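Putative polysaccharide biosynthesis protein with aminopeptidase-like domain (Clostridium acetobutylicum, PDB 3K9T) binds one zinc ion per subunit, probably takes part in making modified polysaccharides, and is not expected to act as a peptidase despite its low similarity to aminopeptidases. Local coordinates at residues G17-Y20 and N21-E25; V201-I204 and T205-K209; F224-E227 and T228-S231. All coordinates share one frame; numbering follows the deposited sequence. Where two conformers were deposited one is given.

Contact 1. Residues G17-Y20 and N21-E25; sequences GEIY and NLIEE
Four backbone bonds in a row, from Asn21 N to Gly17 O through to Glu24 N to Tyr20 O, join the two segments as consecutive turns of one alpha-helix. The last is the shortest, with Glu24 N 2.8 Å from Tyr20 O. Asn21 adds a water bridge at the start of the run. The water donates to Gly17 O at 2.8 Å and to Asn21 OD1 at 2.7 Å, so Gly17 O receives both the helix N-H and the water. One turn on, Tyr20 and Glu24 meet on the same side of the helix. Tyr20 CG lies anti to the backbone N (chi1 173°), and the ring slants forward over the next turn, so that its hydroxyl end comes to Glu24. Its OH is placed 3.2 Å from Glu24 OE2, a bond that is less sure because the hydroxyl's position is in doubt. Tyr20 OH is also hydrogen-bonded to O4 of a bound methylpentanediol, probably from the crystallisation liquor. Ring and carboxylate planes stand 72° apart. The buried side carries Ile19 and Ile23, with Ile19 CG2 4.3 Å from Ile23 CD1. These two residues also pack on helices 194-211 and 336-355. The pattern is that of an amphipathic alpha-helix, with Ile19 and Ile23 turned to the aminopeptidase-like core and Asn21 and Glu24 exposed.

Contact 2. Residues V201-I204 and T205-K209; sequences VALI and TFIAK
Helix 194-211 is the crossover helix of a beta-alpha-beta unit, between strands 181-187 and 219-225, and its buried middle holds this contact. Val201 O takes two bonds from Thr205. The backbone N donates at 3.2 Å, and the hydroxyl OG1 donates to the same Val201 O at 2.9 Å. The two donors come from opposite faces of the carbonyl plane. Thr205 OG1 sits beside its own backbone N (chi1 -65°), which turns the hydroxyl back toward the preceding turn. In this way the buried hydroxyl finds an acceptor within its own helix.

The regular i to i+4 ladder continues through Phe206, Ile207 and Ala208. Ala208 N bonds Ile204 O at 2.9 Å with a nearly straight N-H angle of 173°. Phe206 also approaches Ala202 O with its ring edge: CD1 lies 3.4 Å from that oxygen, near the ring plane. One face of this ring carries Lys209 CE, 3.7 Å above the plane and offset toward the rim.

The helix is enclosed by the sheet and by two other helices. Ile204, Thr205 and Ala208 rest on strand 219-225 of the mixed sheet. Ala202 and Phe206 meet helix 12-26, while Leu203 and Ile207 meet helix 336-355. Between the turns, the apolar contacts converge on the end of Ile207. Ile207 CD1 reaches Leu203 CG at 3.6 Å, with both methyls of Leu203 also close. The same CD1 lies 4.0 Å from Ile204 CD1. Ile207 CG1 sits beside the backbone N (chi1 -70°) and CD1 extends back along the helix, where it meets both side chains of the previous turn.

Contact 3. Residues F224-E227 and T228-S231; sequences FAPE and TIGS. With IMD (imidazole), chain E.
Two weak backbone bonds span the turn where Pro226 and Glu227 lead into the next helix. Gly230 N donates to Pro226 O at 2.9 Å and Ile229 N to Glu227 O at 2.7 Å, both with a bent N-H angle of 124°. Apolar packing lies beside them. Pro226 CB touches Ile229 CG2 at 4.0 Å. Ala225 CB lies 3.9 Å from Gly230 CA, and Pro226 CG packs directly against the same CA.

This is the turn from the end of strand 219-225 to helix 229-237, at the edge of the zinc site. The Glu227 side chain is about 6 Å from the zinc ion, which His190, Asp196 and His325 bind.

Polar contacts gather at the Glu227 carboxylate. Its chain is extended, with CG anti to the backbone N (chi1 -164°), and brings the carboxylate to a bound imidazole, probably from the crystallisation liquor. Glu227 OE2 accepts a hydrogen bond from N1 of this imidazole at 2.6 Å. Ser297 OG is also hydrogen-bonded to OE2. On the other oxygen, a water donates to Glu227 OE1 at 2.8 Å. The same water lies 2.6 Å from Thr228 OG1 and bridges the two side chains. Thr228 N is hydrogen-bonded to Asp298 OD1.

The three contacts follow one another along the chain, from helix 12-26 to helix 194-211 and then to the end of strand 219-225. All belong to the aminopeptidase-like part. Contacts 1 and 2 have centres 11 Å apart and touch: Ile19 CG2 lies 3.5 Å from Ala202 CB, and Glu18 and Ile19 pack on Phe206. Contact 3 lies about 17 Å from contact 2, centre to centre, but Phe224 reaches Ile204 and Thr205. Contacts 1 and 3, with centres about 22 Å apart, do not touch. Helix 194-211 lies between helix 12-26 and the sheet. Of the three, contact 3 comes closest to the zinc ion, through Glu227.

Contact 1. Residues G17-Y20 and N21-E25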
loop_
_atom_site.group_PDB
_atom_site.type_symbol
_atom_site.label_atom_id
_atom_site.label_comp_id
_atom_site.label_asym_id
_atom_site.label_seq_id
_atom_site.Cartn_x
_atom_site.Cartn_y
_atom_site.Cartn_z
ATOM N N GLY A 17 -37.085 19.451 -3.845
ATOM C CA GLY A 17 -37.937 20.607 -3.712
ATOM C C GLY A 17 -38.655 20.682 -2.389
ATOM O O GLY A 17 -38.714 21.754 -1.808
ATOM N N GLU A 18 -39.193 19.554 -1.916
ATOM C CA GLU A 18 -39.901 19.470 -0.629
ATOM C C GLU A 18 -38.927 19.700 0.526
ATOM O O GLU A 18 -39.270 20.288 1.538
ATOM C CB GLU A 18 -40.587 18.096 -0.480
ATOM C CG GLU A 18 -41.591 17.754 -1.600
ATOM C CD GLU A 18 -42.321 16.407 -1.405
ATOM O OE1 GLU A 18 -41.675 15.397 -1.726
ATOM O OE2 GLU A 18 -43.502 16.351 -0.932
ATOM N N ILE A 19 -37.692 19.207 0.357
ATOM C CA ILE A 19 -36.649 19.385 1.369
ATOM C C ILE A 19 -36.338 20.883 1.450
ATOM O O ILE A 19 -36.227 21.430 2.545
ATOM C CB ILE A 19 -35.365 18.559 1.095
ATOM C CG1 ILE A 19 -35.656 17.041 1.140
ATOM C CG2 ILE A 19 -34.289 18.885 2.118
ATOM C CD1 ILE A 19 -34.506 16.159 0.566
ATOM N N TYR A 20 -36.259 21.555 0.293
ATOM C CA TYR A 20 -36.009 23.005 0.260
ATOM C C TYR A 20 -37.092 23.809 1.017
ATOM O O TYR A 20 -36.787 24.720 1.811
ATOM C CB TYR A 20 -35.906 23.545 -1.179
ATOM C CG TYR A 20 -35.821 25.044 -1.140
ATOM C CD1 TYR A 20 -34.632 25.680 -0.779
ATOM C CD2 TYR A 20 -36.936 25.826 -1.340
ATOM C CE1 TYR A 20 -34.554 27.049 -0.673
ATOM C CE2 TYR A 20 -36.861 27.199 -1.247
ATOM C CZ TYR A 20 -35.669 27.817 -0.908
ATOM O OH TYR A 20 -35.599 29.209 -0.803
ATOM N N ASN A 21 -38.355 23.460 0.747
ATOM C CA ASN A 21 -39.507 24.126 1.352
ATOM C C ASN A 21 -39.524 24.040 2.879
ATOM O O ASN A 21 -39.944 25.002 3.536
ATOM C CB ASN A 21 -40.794 23.571 0.796
ATOM C CG ASN A 21 -41.015 23.925 -0.666
ATOM O OD1 ASN A 21 -40.401 24.848 -1.200
ATOM N ND2 ASN A 21 -41.918 23.177 -1.329
ATOM N N LEU A 22 -39.075 22.899 3.421
ATOM C CA LEU A 22 -38.905 22.721 4.859
ATOM C C LEU A 22 -37.796 23.655 5.378
ATOM O O LEU A 22 -37.936 24.287 6.437
ATOM C CB LEU A 22 -38.574 21.251 5.190
ATOM C CG LEU A 22 -38.288 20.854 6.659
ATOM C CD1 LEU A 22 -39.321 21.489 7.604
ATOM C CD2 LEU A 22 -38.161 19.292 6.870
ATOM N N ILE A 23 -36.696 23.753 4.629
ATOM C CA ILE A 23 -35.604 24.649 4.986
ATOM C C ILE A 23 -36.162 26.061 5.018
ATOM O O ILE A 23 -35.962 26.804 5.985
ATOM C CB ILE A 23 -34.419 24.547 3.975
ATOM C CG1 ILE A 23 -33.689 23.186 4.141
ATOM C CG2 ILE A 23 -33.470 25.827 4.063
ATOM C CD1 ILE A 23 -32.757 22.828 2.994
ATOM N N GLU A 24 -36.883 26.434 3.972
ATOM C CA GLU A 24 -37.402 27.798 3.907
ATOM C C GLU A 24 -38.318 28.098 5.108
ATOM O O GLU A 24 -38.217 29.164 5.705
ATOM C CB GLU A 24 -38.134 28.007 2.588
ATOM C CG GLU A 24 -38.531 29.431 2.298
ATOM C CD GLU A 24 -39.154 29.559 0.926
ATOM O OE1 GLU A 24 -40.260 29.033 0.779
ATOM O OE2 GLU A 24 -38.540 30.132 -0.001
ATOM N N GLU A 25 -39.212 27.162 5.441
ATOM C CA GLU A 25 -40.082 27.303 6.604
ATOM C C GLU A 25 -39.272 27.429 7.912
ATOM O O GLU A 25 -39.605 28.221 8.793
ATOM C CB GLU A 25 -41.052 26.114 6.711
ATOM C CG GLU A 25 -42.007 26.238 7.913
ATOM C CD GLU A 25 -43.160 25.231 7.923
ATOM O OE1 GLU A 25 -43.254 24.372 7.029
ATOM O OE2 GLU A 25 -43.987 25.312 8.849
HETATM O O HOH W 1 -39.344 23.899 -3.533
#

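Contact 2. Residues V201-I204 and T205-K209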
loop_
_atom_site.group_PDB
_atom_site.type_symbol
_atom_site.label_atom_id
_atom_site.label_comp_id
_atom_site.label_asym_id
_atom_site.label_seq_id
_atom_site.Cartn_x
_atom_site.Cartn_y
_atom_site.Cartn_z
ATOM N N VAL A 201 -30.904 19.027 8.842
ATOM C CA VAL A 201 -32.160 18.896 9.543
ATOM C C VAL A 201 -33.228 18.494 8.539
ATOM O O VAL A 201 -33.912 17.511 8.765
ATOM C CB VAL A 201 -32.582 20.195 10.294
ATOM C CG1 VAL A 201 -34.016 20.045 10.844
ATOM C CG2 VAL A 201 -31.629 20.472 11.395
ATOM N N ALA A 202 -33.348 19.224 7.419
ATOM C CA ALA A 202 -34.400 18.890 6.437
ATOM C C ALA A 202 -34.119 17.563 5.757
ATOM O O ALA A 202 -35.065 16.806 5.524
ATOM C CB ALA A 202 -34.632 19.990 5.424
ATOM N N LEU A 203 -32.843 17.241 5.489
ATOM C CA LEU A 203 -32.517 15.968 4.812
ATOM C C LEU A 203 -32.892 14.746 5.645
ATOM O O LEU A 203 -33.553 13.844 5.173
ATOM C CB LEU A 203 -31.037 15.906 4.401
ATOM C CG LEU A 203 -30.517 14.538 3.933
ATOM C CD1 LEU A 203 -31.112 14.293 2.617
ATOM C CD2 LEU A 203 -28.987 14.424 3.858
ATOM N N ILE A 204 -32.410 14.708 6.872
ATOM C CA ILE A 204 -32.627 13.595 7.784
ATOM C C ILE A 204 -34.144 13.437 7.999
ATOM O O ILE A 204 -34.640 12.319 8.063
ATOM C CB ILE A 204 -31.804 13.876 9.094
ATOM C CG1 ILE A 204 -30.313 13.690 8.811
ATOM C CG2 ILE A 204 -32.133 13.047 10.214
ATOM C CD1 ILE A 204 -29.990 12.417 8.251
ATOM N N THR A 205 -34.886 14.548 8.026
ATOM C CA THR A 205 -36.333 14.477 8.170
ATOM C C THR A 205 -36.942 13.647 7.035
ATOM O O THR A 205 -37.708 12.692 7.278
ATOM C CB THR A 205 -36.955 15.866 8.299
ATOM O OG1 THR A 205 -36.475 16.433 9.525
ATOM C CG2 THR A 205 -38.514 15.797 8.340
ATOM N N PHE A 206 -36.536 13.959 5.811
ATOM C CA PHE A 206 -37.036 13.243 4.647
ATOM C C PHE A 206 -36.510 11.810 4.493
ATOM O O PHE A 206 -37.200 10.964 3.956
ATOM C CB PHE A 206 -36.876 14.088 3.379
ATOM C CG PHE A 206 -37.995 15.083 3.208
ATOM C CD1 PHE A 206 -38.013 16.259 3.939
ATOM C CD2 PHE A 206 -39.064 14.804 2.377
ATOM C CE1 PHE A 206 -39.058 17.156 3.815
ATOM C CE2 PHE A 206 -40.109 15.697 2.241
ATOM C CZ PHE A 206 -40.106 16.881 2.948
ATOM N N ILE A 207 -35.310 11.533 4.980
ATOM C CA ILE A 207 -34.826 10.168 4.985
ATOM C C ILE A 207 -35.718 9.384 5.934
ATOM O O ILE A 207 -36.225 8.353 5.545
ATOM C CB ILE A 207 -33.352 10.049 5.383
ATOM C CG1 ILE A 207 -32.500 10.629 4.252
ATOM C CG2 ILE A 207 -32.976 8.559 5.643
ATOM C CD1 ILE A 207 -31.155 11.040 4.722
ATOM N N ALA A 208 -35.926 9.903 7.145
ATOM C CA ALA A 208 -36.823 9.272 8.146
ATOM C C ALA A 208 -38.222 9.045 7.544
ATOM O O ALA A 208 -38.794 7.959 7.659
ATOM C CB ALA A 208 -36.909 10.114 9.421
ATOM N N LYS A 209 -38.714 10.058 6.840
ATOM C CA LYS A 209 -40.034 9.998 6.242
ATOM C C LYS A 209 -40.147 8.849 5.217
ATOM O O LYS A 209 -41.163 8.156 5.180
ATOM C CB LYS A 209 -40.354 11.347 5.607
ATOM C CG LYS A 209 -41.788 11.493 5.238
ATOM C CD LYS A 209 -42.071 12.683 4.321
ATOM C CE LYS A 209 -41.922 14.011 4.988
ATOM N NZ LYS A 209 -42.892 14.998 4.352
#

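Contact 3. Residues F224-E227 and T228-S231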
loop_
_atom_site.group_PDB
_atom_site.type_symbol
_atom_site.label_atom_id
_atom_site.label_comp_id
_atom_site.label_asym_id
_atom_site.label_seq_id
_atom_site.Cartn_x
_atom_site.Cartn_y
_atom_site.Cartn_z
ATOM N N PHE A 224 -32.012 14.534 16.538
ATOM C CA PHE A 224 -31.975 15.974 16.281
ATOM C C PHE A 224 -31.648 16.689 17.619
ATOM O O PHE A 224 -32.482 16.777 18.514
ATOM C CB PHE A 224 -33.299 16.478 15.766
ATOM C CG PHE A 224 -33.769 15.849 14.511
ATOM C CD1 PHE A 224 -34.396 14.609 14.528
ATOM C CD2 PHE A 224 -33.694 16.536 13.313
ATOM C CE1 PHE A 224 -34.900 14.053 13.345
ATOM C CE2 PHE A 224 -34.208 15.989 12.140
ATOM C CZ PHE A 224 -34.803 14.748 12.160
ATOM N N ALA A 225 -30.443 17.224 17.731
ATOM C CA ALA A 225 -29.945 17.723 19.009
ATOM C C ALA A 225 -28.957 18.844 18.754
ATOM O O ALA A 225 -28.322 18.869 17.682
ATOM C CB ALA A 225 -29.273 16.611 19.747
ATOM N N PRO A 226 -28.806 19.773 19.722
ATOM C CA PRO A 226 -27.770 20.796 19.523
ATOM C C PRO A 226 -26.410 20.164 19.382
ATOM O O PRO A 226 -26.138 19.159 20.057
ATOM C CB PRO A 226 -27.804 21.601 20.844
ATOM C CG PRO A 226 -28.507 20.728 21.844
ATOM C CD PRO A 226 -29.500 19.952 21.007
ATOM N N GLU A 227 -25.532 20.768 18.578
ATOM C CA GLU A 227 -24.195 20.213 18.425
ATOM C C GLU A 227 -23.417 20.144 19.743
ATOM O O GLU A 227 -23.561 20.981 20.625
ATOM C CB GLU A 227 -23.369 20.959 17.374
ATOM C CG GLU A 227 -22.117 20.150 16.928
ATOM C CD GLU A 227 -21.296 20.840 15.855
ATOM O OE1 GLU A 227 -20.899 21.984 16.093
ATOM O OE2 GLU A 227 -21.016 20.236 14.791
ATOM N N THR A 228 -22.588 19.113 19.844
ATOM C CA THR A 228 -21.719 18.886 20.966
ATOM C C THR A 228 -22.493 18.593 22.230
ATOM O O THR A 228 -22.550 17.453 22.625
ATOM C CB THR A 228 -20.627 20.016 21.128
ATOM O OG1 THR A 228 -19.810 19.967 19.975
ATOM C CG2 THR A 228 -19.701 19.799 22.335
ATOM N N ILE A 229 -23.069 19.614 22.854
ATOM C CA ILE A 229 -23.813 19.431 24.114
ATOM C C ILE A 229 -25.003 18.447 23.973
ATOM O O ILE A 229 -25.275 17.632 24.885
ATOM C CB ILE A 229 -24.243 20.797 24.739
ATOM C CG1 ILE A 229 -24.871 20.573 26.114
ATOM C CG2 ILE A 229 -25.158 21.600 23.797
ATOM C CD1 ILE A 229 -23.936 19.838 27.122
ATOM N N GLY A 230 -25.673 18.492 22.821
ATOM C CA GLY A 230 -26.791 17.582 22.549
ATOM C C GLY A 230 -26.364 16.140 22.405
ATOM O O GLY A 230 -26.900 15.296 23.060
ATOM N N SER A 231 -25.374 15.862 21.565
ATOM C CA SER A 231 -24.863 14.487 21.412
ATOM C C SER A 231 -24.292 13.918 22.709
ATOM O O SER A 231 -24.511 12.740 23.025
ATOM C CB SER A 231 -23.848 14.386 20.271
ATOM O OG SER A 231 -22.712 15.194 20.472
HETATM N N1 IMD E . -20.052 22.090 13.188
HETATM C C2 IMD E . -21.097 22.948 13.161
HETATM N N3 IMD E . -20.739 24.023 12.463
HETATM C C4 IMD E . -19.478 23.849 12.023
HETATM C C5 IMD E . -19.041 22.619 12.482
HETATM O O HOH W 2 -20.708 22.163 18.911
#